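Local coordinates for protein alpha-amylase inhibitor 0.19 (Triticum aestivum, PDB 1HSS) that inhibits alpha-amylase as a disulfide-rich homodimer of the cereal trypsin/alpha-amylase inhibitor family, at residues A[10-13]-A[14-18]. Numbering follows the deposited sequence.
Sequences QAFQ and VPALP
Phe12 meets Val14 and Ala16 along one side of its ring, in the loop that leads into helix 20-27. Gln13 to Ala16 form a type VIb beta turn with a cis peptide bond before Pro15 at its third position, a form that proline adopts far more readily than other residues. Two apolar contacts meet the CD2-CE2 side of the ring: Ala16 CB lies 3.9 Å from Phe12 CD2, and Val14 CG2 lies 4.0 Å from Phe12 CE2. Both methyls approach the ring obliquely. With chi1 at 156°, Val14 sends CG1 opposite its backbone N and is left with CG2 facing the ring, while the small methyl of Ala16 fits the buried side of the bend. Phe12 and Ala16 also rest on Ser59 of helix 53-67, and Phe12 reaches Ala56.

The polar contacts run through Gln13, by its carbonyl oxygen or its side-chain amide. Gln13 O receives a CA-H...O contact from Ala16 CA at 3.3 Å, with 148° at the hydrogen. The same oxygen accepts a hydrogen bond from a water that takes the N-H of Leu17, its oxygen 2.8 Å from Leu17 N. A second water donates to Pro15 O across 2.8 Å and accepts a weak bond from Gln13 NE2.

The Gln13 side chain runs extended beyond CG to the ring of Pro18, OE1 standing 4.0 Å from Pro18 CD, so its amide combines van der Waals contact with a solvent link.

A type VIb turn lacks the direct hydrogen bond between its end residues, and the bend's shape appears to depend on proline geometry, apolar contacts and two bridging waters.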
loop_
_atom_site.group_PDB
_atom_site.type_symbol
_atom_site.label_atom_id
_atom_site.label_comp_id
_atom_site.label_asym_id
_atom_site.label_seq_id
_atom_site.Cartn_x
_atom_site.Cartn_y
_atom_site.Cartn_z
ATOM N N GLN A 10 18.978 17.190 1.393
ATOM C CA GLN A 10 18.301 18.467 1.223
ATOM C C GLN A 10 16.834 18.424 0.812
ATOM O O GLN A 10 16.030 19.170 1.365
ATOM C CB GLN A 10 19.090 19.378 0.289
ATOM C CG GLN A 10 19.204 18.879 -1.098
ATOM C CD GLN A 10 19.176 20.012 -2.092
ATOM O OE1 GLN A 10 19.667 21.108 -1.822
ATOM N NE2 GLN A 10 18.583 19.767 -3.245
ATOM N N ALA A 11 16.461 17.538 -0.103
ATOM C CA ALA A 11 15.044 17.321 -0.360
ATOM C C ALA A 11 14.385 16.675 0.870
ATOM O O ALA A 11 13.187 16.812 1.096
ATOM C CB ALA A 11 14.872 16.453 -1.555
ATOM N N PHE A 12 15.183 15.945 1.642
ATOM C CA PHE A 12 14.730 15.340 2.881
ATOM C C PHE A 12 15.932 15.113 3.781
ATOM O O PHE A 12 17.032 14.981 3.288
ATOM C CB PHE A 12 14.007 14.001 2.617
ATOM C CG PHE A 12 14.739 13.066 1.690
ATOM C CD1 PHE A 12 14.550 13.142 0.320
ATOM C CD2 PHE A 12 15.542 12.065 2.196
ATOM C CE1 PHE A 12 15.140 12.239 -0.534
ATOM C CE2 PHE A 12 16.144 11.144 1.344
ATOM C CZ PHE A 12 15.939 11.234 -0.024
ATOM N N GLN A 13 15.721 15.148 5.097
ATOM C CA GLN A 13 16.759 14.832 6.086
ATOM C C GLN A 13 17.224 13.390 5.902
ATOM O O GLN A 13 16.430 12.516 5.564
ATOM C CB GLN A 13 16.226 15.020 7.521
ATOM C CG GLN A 13 15.696 13.706 8.190
ATOM C CD GLN A 13 14.771 13.907 9.418
ATOM O OE1 GLN A 13 13.533 13.938 9.293
ATOM N NE2 GLN A 13 15.359 13.854 10.607
ATOM N N VAL A 14 18.513 13.154 6.104
ATOM C CA VAL A 14 19.071 11.805 6.144
ATOM C C VAL A 14 19.755 11.606 7.511
ATOM O O VAL A 14 20.243 12.570 8.108
ATOM C CB VAL A 14 20.078 11.586 4.971
ATOM C CG1 VAL A 14 21.071 10.502 5.305
ATOM C CG2 VAL A 14 19.328 11.201 3.720
ATOM N N PRO A 15 19.611 10.410 8.115
ATOM C CA PRO A 15 18.839 9.240 7.676
ATOM C C PRO A 15 17.358 9.518 7.541
ATOM O O PRO A 15 16.802 10.309 8.294
ATOM C CB PRO A 15 19.117 8.200 8.754
ATOM C CG PRO A 15 19.476 8.984 9.938
ATOM C CD PRO A 15 20.249 10.156 9.415
ATOM N N ALA A 16 16.780 8.990 6.472
ATOM C CA ALA A 16 15.460 9.394 6.024
ATOM C C ALA A 16 14.387 8.832 6.953
ATOM O O ALA A 16 14.560 7.763 7.523
ATOM C CB ALA A 16 15.238 8.929 4.575
ATOM N N LEU A 17 13.383 9.646 7.260
ATOM C CA LEU A 17 12.167 9.176 7.942
ATOM C C LEU A 17 12.412 8.242 9.134
ATOM O O LEU A 17 11.879 7.138 9.188
ATOM C CB LEU A 17 11.237 8.481 6.948
ATOM C CG LEU A 17 10.996 9.259 5.668
ATOM C CD1 LEU A 17 10.241 8.418 4.698
ATOM C CD2 LEU A 17 10.262 10.528 5.966
ATOM N N PRO A 18 13.105 8.741 10.172
ATOM C CA PRO A 18 13.360 7.973 11.396
ATOM C C PRO A 18 12.087 7.392 12.012
ATOM O O PRO A 18 12.076 6.250 12.475
ATOM C CB PRO A 18 14.003 8.994 12.323
ATOM C CG PRO A 18 14.584 9.996 11.420
ATOM C CD PRO A 18 13.648 10.105 10.275
HETATM O O HOH W 1 13.536 12.186 6.143
HETATM O O HOH W 2 17.468 11.916 10.444
#